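Local coordinates for putative peptide ABC-transport system periplasmic peptide-binding protein (Campylobacter jejuni, PDB 4OEV) that binds nickel(II) outside the cytoplasm of Campylobacter jejuni as the solute-binding component of an ABC-type importer, and belongs to a family generally assigned to peptide transport, at residues Leu67-Val71 with Phe182-Lys186; Trp73-Phe79 with Met137-Leu142; Ser80-Lys85 with Val110-Pro115; Thr160-Lys164 with Phe176-Phe182. All blocks are in the same frame, centred on the assembly; numbering follows the deposited sequence.

Contact 1: residues Leu67-Val71 with Phe182-Lys186; sequences LRDDV and FYLDK
The ring of Tyr183 has Val71 CG2 over one face, set off from the centre, and the guanidinium of Arg68 at its edge. On the arginine's side, Tyr183 CD1 stands over the middle of the guanidinium face, with Arg68 CZ to Tyr183 CD1 3.6 Å. The two planes are 65° apart, so the ring presents its rim to the cation instead of stacking on it. The carboxylate of Asp70 lies at the guanidinium edge: Arg68 NE binds Asp70 OD1 at 2.9 Å and NH1 binds OD2 at 2.7 Å, both through syn lone pairs. This side-on salt bridge, reached by a bend of the arginine chain at chi3 (53°), fixes the rotation of the guanidinium and probably offsets its charge. Branched Val71 suits the ring face, its CG2 making a CH-pi contact 4.0 Å from the Tyr183 centroid. Tyrosine adds a hydroxyl that hydrogen-bonds to Asp49 and Ser35. The arrangement is surface packing between two loops of a family 5 solute-binding protein, one following strand 62-67 and the other preceding strand 191-196.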
loop_
_atom_site.group_PDB
_atom_site.type_symbol
_atom_site.label_atom_id
_atom_site.label_comp_id
_atom_site.label_asym_id
_atom_site.label_seq_id
_atom_site.Cartn_x
_atom_site.Cartn_y
_atom_site.Cartn_z
ATOM N N LEU A 67 -25.076 -11.616 -8.217
ATOM C CA LEU A 67 -24.698 -11.749 -6.807
ATOM C C LEU A 67 -25.115 -13.063 -6.153
ATOM O O LEU A 67 -26.077 -13.679 -6.609
ATOM C CB LEU A 67 -25.320 -10.604 -6.030
ATOM C CG LEU A 67 -25.067 -9.256 -6.721
ATOM C CD1 LEU A 67 -25.786 -8.182 -5.979
ATOM C CD2 LEU A 67 -23.527 -9.002 -6.709
ATOM N N ARG A 68 -24.445 -13.443 -5.053
ATOM C CA ARG A 68 -24.932 -14.575 -4.240
ATOM C C ARG A 68 -26.234 -14.179 -3.535
ATOM O O ARG A 68 -26.398 -13.014 -3.158
ATOM C CB ARG A 68 -23.880 -15.019 -3.216
ATOM C CG ARG A 68 -22.557 -15.416 -3.831
ATOM C CD ARG A 68 -21.530 -15.952 -2.770
ATOM N NE ARG A 68 -22.094 -17.040 -1.929
ATOM C CZ ARG A 68 -21.444 -18.145 -1.561
ATOM N NH1 ARG A 68 -22.034 -19.058 -0.793
ATOM N NH2 ARG A 68 -20.210 -18.367 -1.975
ATOM N N ASP A 69 -27.197 -15.100 -3.409
ATOM C CA ASP A 69 -28.409 -14.719 -2.685
ATOM C C ASP A 69 -28.368 -15.224 -1.248
ATOM O O ASP A 69 -29.236 -14.903 -0.439
ATOM C CB ASP A 69 -29.683 -15.186 -3.405
ATOM C CG ASP A 69 -29.699 -16.673 -3.723
ATOM O OD1 ASP A 69 -28.856 -17.441 -3.227
ATOM O OD2 ASP A 69 -30.615 -17.077 -4.471
ATOM N N ASP A 70 -27.289 -15.914 -0.905
ATOM C CA ASP A 70 -27.208 -16.602 0.385
ATOM C C ASP A 70 -26.310 -15.922 1.421
ATOM O O ASP A 70 -25.817 -16.567 2.344
ATOM C CB ASP A 70 -26.721 -18.041 0.168
ATOM C CG ASP A 70 -25.307 -18.106 -0.360
ATOM O OD1 ASP A 70 -24.789 -17.078 -0.868
ATOM O OD2 ASP A 70 -24.701 -19.202 -0.254
ATOM N N VAL A 71 -26.087 -14.613 1.277
ATOM C CA VAL A 71 -25.196 -13.917 2.198
ATOM C C VAL A 71 -25.928 -13.113 3.269
ATOM O O VAL A 71 -26.900 -12.423 2.981
ATOM C CB VAL A 71 -24.249 -12.976 1.420
ATOM C CG1 VAL A 71 -23.396 -12.149 2.381
ATOM C CG2 VAL A 71 -23.410 -13.785 0.418
ATOM N N PHE A 182 -20.660 -17.530 7.782
ATOM C CA PHE A 182 -19.812 -16.973 6.730
ATOM C C PHE A 182 -20.025 -17.836 5.486
ATOM O O PHE A 182 -19.730 -19.025 5.473
ATOM C CB PHE A 182 -18.338 -16.935 7.171
ATOM C CG PHE A 182 -17.418 -16.266 6.194
ATOM C CD1 PHE A 182 -17.777 -15.066 5.578
ATOM C CD2 PHE A 182 -16.174 -16.800 5.924
ATOM C CE1 PHE A 182 -16.927 -14.436 4.683
ATOM C CE2 PHE A 182 -15.314 -16.179 5.046
ATOM C CZ PHE A 182 -15.694 -14.987 4.412
ATOM N N TYR A 183 -20.593 -17.226 4.458
ATOM C CA TYR A 183 -21.035 -17.925 3.242
ATOM C C TYR A 183 -19.872 -18.661 2.548
ATOM O O TYR A 183 -20.059 -19.632 1.815
ATOM C CB TYR A 183 -21.677 -16.905 2.283
ATOM C CG TYR A 183 -20.667 -15.822 1.905
ATOM C CD1 TYR A 183 -19.894 -15.920 0.752
ATOM C CD2 TYR A 183 -20.462 -14.727 2.739
ATOM C CE1 TYR A 183 -18.953 -14.930 0.435
ATOM C CE2 TYR A 183 -19.537 -13.727 2.417
ATOM C CZ TYR A 183 -18.786 -13.837 1.275
ATOM O OH TYR A 183 -17.849 -12.843 1.000
ATOM N N LEU A 184 -18.671 -18.133 2.733
ATOM C CA LEU A 184 -17.520 -18.566 1.952
ATOM C C LEU A 184 -16.897 -19.877 2.454
ATOM O O LEU A 184 -16.436 -20.699 1.653
ATOM C CB LEU A 184 -16.485 -17.449 1.950
ATOM C CG LEU A 184 -15.457 -17.479 0.829
ATOM C CD1 LEU A 184 -16.126 -17.350 -0.536
ATOM C CD2 LEU A 184 -14.421 -16.378 1.038
ATOM N N ASP A 185 -16.847 -20.035 3.781
ATOM C CA ASP A 185 -16.327 -21.234 4.441
ATOM C C ASP A 185 -16.444 -21.119 5.977
ATOM O O ASP A 185 -16.784 -20.059 6.502
ATOM C CB ASP A 185 -14.872 -21.472 4.045
ATOM C CG ASP A 185 -14.574 -22.934 3.844
ATOM O OD1 ASP A 185 -15.129 -23.750 4.610
ATOM O OD2 ASP A 185 -13.807 -23.270 2.915
ATOM N N LYS A 186 -16.145 -22.180 6.713
ATOM C CA LYS A 186 -16.188 -22.052 8.163
ATOM C C LYS A 186 -14.887 -21.416 8.643
ATOM O O LYS A 186 -13.803 -21.823 8.223
ATOM C CB LYS A 186 -16.400 -23.411 8.860
ATOM C CG LYS A 186 -17.726 -24.039 8.521
ATOM C CD LYS A 186 -18.848 -23.045 8.835
ATOM C CE LYS A 186 -20.222 -23.689 8.734
ATOM N NZ LYS A 186 -20.202 -24.906 9.581
#

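Contact 2: residues Trp73-Phe79 with Met137-Leu142; sequences WHDGVKF and MLPKHL
Trp73 and His141 form an edge-to-face (T-shaped) aromatic pair, the imidazole turning its CE1 edge toward the indole's five-membered ring with the planes at 68°. The pair joins the type I beta turn Trp73-Gly76 to the start of helix 140-143. His141 CG stands between its backbone N and carbonyl carbon (chi1 70°), which brings the imidazole to both Trp73 and Asp75. Asp75 OD2 accepts from His141 NE2 through the syn lone pair. On the same indole, Pro139 CB sits 3.7 Å from the centroid of the Trp73 six-membered ring, almost on its normal, a CH-pi contact well suited to a rigid proline at the helix N-cap. Val77 lies over the imidazole face, CG1 3.8 Å from the His141 centroid. The benzene edge of the tryptophan reaches Met137 O, and Phe79 CE1 packs on Met137 CB at 4.1 Å.

Further out, Trp73 NE1 donates to Asp83, whose carboxylate also accepts from Lys140 N, linking the indole to the first turn of the helix. The carboxylate of Asp75 is held in an Asx turn: Val77 N donates to Asp75 OD1 at 3.3 Å, from above the carboxylate plane, while His141 NE2 lies 2.7 Å from Asp75 OD2 with an N-H...O angle of 166°.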
loop_
_atom_site.group_PDB
_atom_site.type_symbol
_atom_site.label_atom_id
_atom_site.label_comp_id
_atom_site.label_asym_id
_atom_site.label_seq_id
_atom_site.Cartn_x
_atom_site.Cartn_y
_atom_site.Cartn_z
ATOM N N TRP A 73 -25.280 -10.173 6.362
ATOM C CA TRP A 73 -24.517 -9.221 7.169
ATOM C C TRP A 73 -24.404 -9.783 8.585
ATOM O O TRP A 73 -25.175 -10.638 8.961
ATOM C CB TRP A 73 -25.209 -7.857 7.228
ATOM C CG TRP A 73 -25.294 -7.125 5.925
ATOM C CD1 TRP A 73 -26.395 -6.989 5.111
ATOM C CD2 TRP A 73 -24.231 -6.420 5.287
ATOM N NE1 TRP A 73 -26.071 -6.236 4.003
ATOM C CE2 TRP A 73 -24.751 -5.874 4.085
ATOM C CE3 TRP A 73 -22.881 -6.202 5.610
ATOM C CZ2 TRP A 73 -23.970 -5.114 3.212
ATOM C CZ3 TRP A 73 -22.098 -5.436 4.739
ATOM C CH2 TRP A 73 -22.626 -4.921 3.554
ATOM N N HIS A 74 -23.479 -9.268 9.384
ATOM C CA HIS A 74 -23.260 -9.763 10.732
ATOM C C HIS A 74 -24.456 -9.557 11.666
ATOM O O HIS A 74 -24.495 -10.162 12.738
ATOM C CB HIS A 74 -22.002 -9.116 11.316
ATOM C CG HIS A 74 -20.758 -9.494 10.580
ATOM N ND1 HIS A 74 -19.589 -8.751 10.626
ATOM C CD2 HIS A 74 -20.505 -10.546 9.763
ATOM C CE1 HIS A 74 -18.681 -9.325 9.863
ATOM N NE2 HIS A 74 -19.206 -10.418 9.332
ATOM N N ASP A 75 -25.431 -8.734 11.259
ATOM C CA ASP A 75 -26.591 -8.480 12.119
ATOM C C ASP A 75 -27.841 -9.249 11.682
ATOM O O ASP A 75 -28.935 -8.972 12.167
ATOM C CB ASP A 75 -26.902 -6.976 12.222
ATOM C CG ASP A 75 -27.294 -6.349 10.899
ATOM O OD1 ASP A 75 -27.256 -7.042 9.856
ATOM O OD2 ASP A 75 -27.554 -5.121 10.906
ATOM N N GLY A 76 -27.684 -10.166 10.732
ATOM C CA GLY A 76 -28.774 -11.047 10.344
ATOM C C GLY A 76 -29.459 -10.621 9.065
ATOM O O GLY A 76 -30.077 -11.449 8.398
ATOM N N VAL A 77 -29.309 -9.346 8.688
ATOM C CA VAL A 77 -30.005 -8.832 7.508
ATOM C C VAL A 77 -29.362 -9.422 6.252
ATOM O O VAL A 77 -28.145 -9.629 6.215
ATOM C CB VAL A 77 -29.957 -7.295 7.497
ATOM C CG1 VAL A 77 -30.570 -6.721 6.250
ATOM C CG2 VAL A 77 -30.588 -6.732 8.769
ATOM N N LYS A 78 -30.155 -9.729 5.239
ATOM C CA LYS A 78 -29.624 -10.301 4.007
ATOM C C LYS A 78 -28.805 -9.247 3.233
ATOM O O LYS A 78 -29.079 -8.043 3.320
ATOM C CB LYS A 78 -30.744 -10.800 3.097
ATOM C CG LYS A 78 -31.692 -11.877 3.680
ATOM C CD LYS A 78 -32.774 -12.179 2.656
ATOM C CE LYS A 78 -33.874 -13.046 3.250
ATOM N NZ LYS A 78 -35.031 -13.263 2.338
ATOM N N PHE A 79 -27.842 -9.728 2.451
ATOM C CA PHE A 79 -27.066 -8.895 1.547
ATOM C C PHE A 79 -27.776 -8.915 0.206
ATOM O O PHE A 79 -28.115 -10.000 -0.274
ATOM C CB PHE A 79 -25.628 -9.413 1.417
ATOM C CG PHE A 79 -24.888 -8.845 0.247
ATOM C CD1 PHE A 79 -24.389 -7.545 0.288
ATOM C CD2 PHE A 79 -24.673 -9.607 -0.886
ATOM C CE1 PHE A 79 -23.719 -7.013 -0.778
ATOM C CE2 PHE A 79 -23.981 -9.088 -1.949
ATOM C CZ PHE A 79 -23.500 -7.772 -1.894
ATOM N N MET A 137 -18.140 -4.398 0.778
ATOM C CA MET A 137 -19.453 -3.757 0.570
ATOM C C MET A 137 -19.978 -3.228 1.927
ATOM O O MET A 137 -19.628 -3.756 2.999
ATOM C CB MET A 137 -20.433 -4.732 -0.093
ATOM C CG MET A 137 -20.076 -5.142 -1.539
ATOM S SD MET A 137 -20.182 -3.782 -2.725
ATOM C CE MET A 137 -18.432 -3.296 -2.665
ATOM N N LEU A 138 -20.700 -2.121 1.877
ATOM C CA LEU A 138 -21.279 -1.485 3.060
ATOM C C LEU A 138 -22.772 -1.837 3.193
ATOM O O LEU A 138 -23.424 -2.084 2.184
ATOM C CB LEU A 138 -21.179 0.030 2.980
ATOM C CG LEU A 138 -19.751 0.587 2.952
ATOM C CD1 LEU A 138 -19.822 2.046 2.564
ATOM C CD2 LEU A 138 -19.181 0.403 4.322
ATOM N N PRO A 139 -23.299 -1.805 4.430
ATOM C CA PRO A 139 -24.723 -2.085 4.659
ATOM C C PRO A 139 -25.617 -0.862 4.553
ATOM O O PRO A 139 -25.660 -0.011 5.447
ATOM C CB PRO A 139 -24.732 -2.657 6.080
ATOM C CG PRO A 139 -23.537 -2.052 6.759
ATOM C CD PRO A 139 -22.522 -1.845 5.687
ATOM N N LYS A 140 -26.352 -0.808 3.452
ATOM C CA LYS A 140 -27.344 0.249 3.235
ATOM C C LYS A 140 -28.265 0.431 4.430
ATOM O O LYS A 140 -28.467 1.549 4.890
ATOM C CB LYS A 140 -28.146 -0.050 1.981
ATOM C CG LYS A 140 -29.274 0.933 1.693
ATOM C CD LYS A 140 -29.771 0.728 0.293
ATOM C CE LYS A 140 -30.860 1.726 -0.099
ATOM N NZ LYS A 140 -32.144 1.378 0.560
ATOM N N HIS A 141 -28.776 -0.672 4.984
ATOM C CA HIS A 141 -29.806 -0.564 6.019
ATOM C C HIS A 141 -29.320 0.079 7.312
ATOM O O HIS A 141 -30.163 0.438 8.158
ATOM C CB HIS A 141 -30.415 -1.953 6.336
ATOM C CG HIS A 141 -29.481 -2.867 7.059
ATOM N ND1 HIS A 141 -28.661 -3.757 6.402
ATOM C CD2 HIS A 141 -29.231 -3.031 8.382
ATOM C CE1 HIS A 141 -27.941 -4.431 7.289
ATOM N NE2 HIS A 141 -28.262 -4.005 8.499
ATOM N N LEU A 142 -27.990 0.156 7.489
ATOM C CA LEU A 142 -27.359 0.796 8.657
ATOM C C LEU A 142 -26.738 2.197 8.396
ATOM O O LEU A 142 -26.593 2.983 9.329
ATOM C CB LEU A 142 -26.226 -0.088 9.225
ATOM C CG LEU A 142 -26.667 -1.454 9.790
ATOM C CD1 LEU A 142 -25.470 -2.353 10.039
ATOM C CD2 LEU A 142 -27.486 -1.297 11.071
#

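Contact 3: residues Ser80-Lys85 with Val110-Pro115; sequences SADDVK and VEILNP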
loop_
_atom_site.group_PDB
_atom_site.type_symbol
_atom_site.label_atom_id
_atom_site.label_comp_id
_atom_site.label_asym_id
_atom_site.label_seq_id
_atom_site.Cartn_x
_atom_site.Cartn_y
_atom_site.Cartn_z
ATOM N N SER A 80 -28.015 -7.731 -0.373
ATOM C CA SER A 80 -28.751 -7.589 -1.617
ATOM C C SER A 80 -28.118 -6.623 -2.613
ATOM O O SER A 80 -27.111 -5.983 -2.327
ATOM C CB SER A 80 -30.169 -7.092 -1.337
ATOM O OG SER A 80 -30.137 -5.895 -0.560
ATOM N N ALA A 81 -28.728 -6.504 -3.788
ATOM C CA ALA A 81 -28.299 -5.488 -4.746
ATOM C C ALA A 81 -28.375 -4.104 -4.140
ATOM O O ALA A 81 -27.559 -3.231 -4.509
ATOM C CB ALA A 81 -29.127 -5.536 -6.031
ATOM N N ASP A 82 -29.296 -3.909 -3.188
ATOM C CA ASP A 82 -29.431 -2.613 -2.487
ATOM C C ASP A 82 -28.083 -2.095 -1.953
ATOM O O ASP A 82 -27.769 -0.918 -2.055
ATOM C CB ASP A 82 -30.361 -2.744 -1.301
ATOM C CG ASP A 82 -31.828 -2.674 -1.690
ATOM O OD1 ASP A 82 -32.134 -2.720 -2.906
ATOM O OD2 ASP A 82 -32.658 -2.655 -0.756
ATOM N N ASP A 83 -27.347 -2.995 -1.327
ATOM C CA ASP A 83 -26.021 -2.679 -0.727
ATOM C C ASP A 83 -24.979 -2.299 -1.732
ATOM O O ASP A 83 -24.139 -1.422 -1.497
ATOM C CB ASP A 83 -25.543 -3.889 0.059
ATOM C CG ASP A 83 -26.477 -4.234 1.180
ATOM O OD1 ASP A 83 -26.766 -3.325 1.987
ATOM O OD2 ASP A 83 -26.923 -5.402 1.241
ATOM N N VAL A 84 -24.998 -2.997 -2.846
ATOM C CA VAL A 84 -24.016 -2.813 -3.863
ATOM C C VAL A 84 -24.171 -1.437 -4.498
ATOM O O VAL A 84 -23.193 -0.735 -4.728
ATOM C CB VAL A 84 -24.116 -3.914 -4.901
ATOM C CG1 VAL A 84 -23.133 -3.697 -6.019
ATOM C CG2 VAL A 84 -23.886 -5.278 -4.241
ATOM N N LYS A 85 -25.406 -1.035 -4.780
ATOM C CA LYS A 85 -25.630 0.275 -5.330
ATOM C C LYS A 85 -25.349 1.336 -4.293
ATOM O O LYS A 85 -24.781 2.380 -4.619
ATOM C CB LYS A 85 -27.071 0.403 -5.869
ATOM C CG LYS A 85 -27.449 1.791 -6.318
ATOM C CD LYS A 85 -28.863 1.754 -6.956
ATOM C CE LYS A 85 -29.392 3.171 -7.324
ATOM N NZ LYS A 85 -28.718 3.762 -8.503
ATOM N N VAL A 110 -25.555 2.997 -11.661
ATOM C CA VAL A 110 -25.712 1.643 -11.109
ATOM C C VAL A 110 -27.201 1.270 -11.127
ATOM O O VAL A 110 -27.998 1.896 -10.429
ATOM C CB VAL A 110 -25.222 1.528 -9.674
ATOM C CG1 VAL A 110 -25.370 0.105 -9.174
ATOM C CG2 VAL A 110 -23.739 2.038 -9.552
ATOM N N GLU A 111 -27.563 0.290 -11.948
ATOM C CA GLU A 111 -28.991 -0.122 -12.104
ATOM C C GLU A 111 -29.249 -1.491 -11.468
ATOM O O GLU A 111 -28.657 -2.473 -11.908
ATOM C CB GLU A 111 -29.387 -0.240 -13.567
ATOM C CG GLU A 111 -29.323 0.975 -14.474
ATOM C CD GLU A 111 -29.454 0.541 -15.927
ATOM O OE1 GLU A 111 -28.535 0.868 -16.722
ATOM O OE2 GLU A 111 -30.461 -0.171 -16.246
ATOM N N ILE A 112 -30.168 -1.574 -10.506
ATOM C CA ILE A 112 -30.599 -2.859 -9.952
ATOM C C ILE A 112 -31.662 -3.448 -10.893
ATOM O O ILE A 112 -32.759 -2.896 -10.962
ATOM C CB ILE A 112 -31.166 -2.664 -8.519
ATOM C CG1 ILE A 112 -30.058 -2.127 -7.598
ATOM C CG2 ILE A 112 -31.755 -3.982 -7.989
ATOM C CD1 ILE A 112 -30.530 -1.506 -6.271
ATOM N N LEU A 113 -31.321 -4.485 -11.682
ATOM C CA LEU A 113 -32.290 -5.034 -12.689
ATOM C C LEU A 113 -33.072 -6.230 -12.124
ATOM O O LEU A 113 -34.195 -6.544 -12.574
ATOM C CB LEU A 113 -31.591 -5.399 -14.017
ATOM C CG LEU A 113 -31.034 -4.203 -14.850
ATOM C CD1 LEU A 113 -30.086 -4.592 -16.002
ATOM C CD2 LEU A 113 -32.122 -3.282 -15.367
ATOM N N ASN A 114 -32.466 -6.922 -11.162
ATOM C CA ASN A 114 -33.185 -7.940 -10.376
ATOM C C ASN A 114 -32.375 -8.050 -9.045
ATOM O O ASN A 114 -31.272 -7.492 -8.937
ATOM C CB ASN A 114 -33.390 -9.278 -11.158
ATOM C CG ASN A 114 -32.139 -10.157 -11.263
ATOM O OD1 ASN A 114 -31.493 -10.478 -10.257
ATOM N ND2 ASN A 114 -31.820 -10.589 -12.491
ATOM N N PRO A 115 -32.950 -8.692 -8.011
ATOM C CA PRO A 115 -32.355 -8.619 -6.662
ATOM C C PRO A 115 -30.918 -9.165 -6.522
ATOM O O PRO A 115 -30.266 -9.007 -5.477
ATOM C CB PRO A 115 -33.333 -9.452 -5.828
ATOM C CG PRO A 115 -34.653 -9.253 -6.535
ATOM C CD PRO A 115 -34.316 -9.254 -7.989
#
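A capped helix start packs here on a face of a beta sheet, over its outermost strand: Ala81 at the beginning of helix 81-92 sets its CB against Ile112 CG2 of strand 107-114 at 3.6 Å. The small methyl lets the helix lie close and also touches Val118 of the adjacent strand 117-122, and Ala81 N adds a weak hydrogen bond to Pro115 O. One turn on, the aliphatic part of Lys85 slides past Val110, Lys85 CB to Val110 CG1 3.7 Å. It crosses Ile112 nearly at a right angle, Lys85 CD to Ile112 CD1 3.7 Å. Helix segment and strand segment run antiparallel at 171°, in a four-stranded antiparallel sheet. Ser80 and Asp83 form the capping box: Ser80 N binds Asp83 OD2 at 3.0 Å, and Ser80 OG accepts weakly from Asp82 N. A lysine suits its place by serving both apolar and polar partners. The chain of Lys85 is extended until a bend at chi4 (73°) brings Lys85 NZ to Val110 O at 2.8 Å, in the carbonyl plane, and the same NZ forms a salt bridge with Glu89.

Contact 4: residues Thr160-Lys164 with Phe176-Phe182; sequences TGPYK and FKANEHF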
loop_
_atom_site.group_PDB
_atom_site.type_symbol
_atom_site.label_atom_id
_atom_site.label_comp_id
_atom_site.label_asym_id
_atom_site.label_seq_id
_atom_site.Cartn_x
_atom_site.Cartn_y
_atom_site.Cartn_z
ATOM N N THR A 160 -19.923 -8.308 5.910
ATOM C CA THR A 160 -20.253 -9.654 5.453
ATOM C C THR A 160 -19.022 -10.570 5.634
ATOM O O THR A 160 -19.089 -11.742 5.284
ATOM C CB THR A 160 -20.659 -9.700 3.974
ATOM O OG1 THR A 160 -19.688 -8.947 3.239
ATOM C CG2 THR A 160 -22.079 -9.074 3.708
ATOM N N GLY A 161 -17.925 -10.041 6.192
ATOM C CA GLY A 161 -16.645 -10.763 6.254
ATOM C C GLY A 161 -16.569 -11.986 7.191
ATOM O O GLY A 161 -17.585 -12.377 7.779
ATOM N N PRO A 162 -15.379 -12.650 7.275
ATOM C CA PRO A 162 -15.238 -13.866 8.119
ATOM C C PRO A 162 -15.257 -13.614 9.629
ATOM O O PRO A 162 -15.438 -14.533 10.440
ATOM C CB PRO A 162 -13.873 -14.433 7.712
ATOM C CG PRO A 162 -13.060 -13.176 7.176
ATOM C CD PRO A 162 -14.186 -12.409 6.435
ATOM N N TYR A 163 -15.083 -12.367 10.014
ATOM C CA TYR A 163 -14.941 -12.042 11.418
ATOM C C TYR A 163 -15.853 -10.907 11.870
ATOM O O TYR A 163 -15.915 -9.842 11.235
ATOM C CB TYR A 163 -13.475 -11.694 11.715
ATOM C CG TYR A 163 -12.645 -12.933 11.949
ATOM C CD1 TYR A 163 -12.727 -13.599 13.165
ATOM C CD2 TYR A 163 -11.794 -13.450 10.970
ATOM C CE1 TYR A 163 -12.002 -14.744 13.411
ATOM C CE2 TYR A 163 -11.054 -14.629 11.217
ATOM C CZ TYR A 163 -11.172 -15.256 12.448
ATOM O OH TYR A 163 -10.491 -16.429 12.778
ATOM N N LYS A 164 -16.500 -11.112 13.009
ATOM C CA LYS A 164 -17.422 -10.133 13.572
ATOM C C LYS A 164 -16.642 -9.282 14.549
ATOM O O LYS A 164 -15.785 -9.811 15.276
ATOM C CB LYS A 164 -18.630 -10.822 14.272
ATOM C CG LYS A 164 -19.587 -11.568 13.361
ATOM C CD LYS A 164 -20.766 -12.201 14.169
ATOM C CE LYS A 164 -21.896 -12.693 13.256
ATOM N NZ LYS A 164 -23.116 -13.197 13.992
ATOM N N PHE A 176 -11.914 -9.659 17.516
ATOM C CA PHE A 176 -12.969 -10.201 16.674
ATOM C C PHE A 176 -13.379 -11.588 17.126
ATOM O O PHE A 176 -12.635 -12.253 17.845
ATOM C CB PHE A 176 -12.517 -10.298 15.225
ATOM C CG PHE A 176 -11.975 -9.010 14.683
ATOM C CD1 PHE A 176 -10.629 -8.688 14.822
ATOM C CD2 PHE A 176 -12.820 -8.104 14.054
ATOM C CE1 PHE A 176 -10.124 -7.482 14.317
ATOM C CE2 PHE A 176 -12.302 -6.879 13.545
ATOM C CZ PHE A 176 -10.963 -6.580 13.691
ATOM N N LYS A 177 -14.553 -12.019 16.674
ATOM C CA LYS A 177 -14.951 -13.419 16.816
ATOM C C LYS A 177 -15.425 -13.942 15.466
ATOM O O LYS A 177 -15.849 -13.161 14.595
ATOM C CB LYS A 177 -15.990 -13.589 17.928
ATOM C CG LYS A 177 -17.342 -12.887 17.728
ATOM C CD LYS A 177 -18.321 -13.272 18.881
ATOM C CE LYS A 177 -19.680 -12.553 18.765
ATOM N NZ LYS A 177 -20.705 -13.052 19.774
ATOM N N ALA A 178 -15.311 -15.253 15.274
ATOM C CA ALA A 178 -15.641 -15.869 13.993
ATOM C C ALA A 178 -17.099 -15.591 13.584
ATOM O O ALA A 178 -17.976 -15.499 14.442
ATOM C CB ALA A 178 -15.400 -17.362 14.045
ATOM N N ASN A 179 -17.310 -15.414 12.276
ATOM C CA ASN A 179 -18.637 -15.282 11.694
ATOM C C ASN A 179 -19.185 -16.678 11.429
ATOM O O ASN A 179 -18.794 -17.322 10.453
ATOM C CB ASN A 179 -18.583 -14.451 10.402
ATOM C CG ASN A 179 -19.943 -14.383 9.675
ATOM O OD1 ASN A 179 -20.952 -14.901 10.163
ATOM N ND2 ASN A 179 -19.966 -13.725 8.511
ATOM N N GLU A 180 -20.108 -17.124 12.281
ATOM C CA GLU A 180 -20.591 -18.502 12.241
ATOM C C GLU A 180 -21.506 -18.754 11.040
ATOM O O GLU A 180 -21.860 -19.914 10.763
ATOM C CB GLU A 180 -21.325 -18.846 13.548
ATOM C CG GLU A 180 -22.715 -18.219 13.683
ATOM C CD GLU A 180 -22.723 -16.754 14.151
ATOM O OE1 GLU A 180 -23.719 -16.381 14.830
ATOM O OE2 GLU A 180 -21.769 -15.980 13.837
ATOM N N HIS A 181 -21.941 -17.670 10.382
ATOM C CA HIS A 181 -22.669 -17.760 9.123
ATOM C C HIS A 181 -21.901 -17.099 7.992
ATOM O O HIS A 181 -22.423 -16.206 7.324
ATOM C CB HIS A 181 -24.059 -17.122 9.248
ATOM C CG HIS A 181 -24.861 -17.647 10.401
ATOM N ND1 HIS A 181 -25.219 -16.866 11.479
ATOM C CD2 HIS A 181 -25.368 -18.881 10.648
ATOM C CE1 HIS A 181 -25.911 -17.596 12.340
ATOM N NE2 HIS A 181 -26.019 -18.821 11.857
ATOM N N PHE A 182 -20.660 -17.530 7.782
ATOM C CA PHE A 182 -19.812 -16.973 6.730
ATOM C C PHE A 182 -20.025 -17.836 5.486
ATOM O O PHE A 182 -19.730 -19.025 5.473
ATOM C CB PHE A 182 -18.338 -16.935 7.171
ATOM C CG PHE A 182 -17.418 -16.266 6.194
ATOM C CD1 PHE A 182 -17.777 -15.066 5.578
ATOM C CD2 PHE A 182 -16.174 -16.800 5.924
ATOM C CE1 PHE A 182 -16.927 -14.436 4.683
ATOM C CE2 PHE A 182 -15.314 -16.179 5.046
ATOM C CZ PHE A 182 -15.694 -14.987 4.412
HETATM O O HOH W 1 -21.164 -13.448 5.463
#
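With CG of Asn179 anti to the backbone N (chi1 175°), its amide is carried across to Gly161, and a first torsion of -175° likewise sends the Phe182 ring to Pro162. Asn179 ND2 donates to Gly161 O at 2.8 Å, the oxygen lying close to the amide plane and the N-H...O angle 169°. The neighbouring backbone bond, Asn179 N to Pro162 O, meets its acceptor from above the carbonyl plane. Asparagine fits this place because the other end of the amide, OD1, accepts from His181 N in an Asx turn. Pro162 lies over the phenyl face of Phe182, CB 3.8 Å from the centroid in a CH-pi contact. Water 1 sits at the ring edge, donating to Thr160 O at 2.7 Å and accepting weakly from Asn179 ND2.

All this closes the open end of the beta hairpin of strands 163-169 and 173-178. Lys164 and Lys177 form an antiparallel hydrogen-bonded pair of it, with N to O distances of 2.7 Å from Lys164 to Lys177 and 2.9 Å in return. Tyr163 and Ala178, a non-hydrogen-bonded pair, follow. The extended chain of Lys164 crosses Glu180 at about a right angle and reaches it in a salt bridge, NZ to OE2 3.1 Å. Tyr163 CD1 packs on Phe176 CB at 3.9 Å, and the tyrosine hydroxyl is hydrogen-bonded to Thr189 O.

Contacts 1, 2 and 4 lie about 11 to 13 Å apart, centre to centre, and touch one another. Contact 3 lies about 13 Å from contact 2 and about 17 Å from contact 1, which it meets where Leu67 packs on Val84 and Ala81; contact 4, about 23 Å away, it does not touch. Along the chain, contact 1 spans the other three, contact 3 falls within the span of contact 2, and contact 4 follows both. Asp83 ties contact 3 to contact 2, His74 ties contact 2 to Gly161 of contact 4, and Phe182 belongs to contacts 1 and 4. The loop between strand 62-67 and helix 81-92 thus joins the sheet containing strand 107-114 to that containing hairpin 163-178.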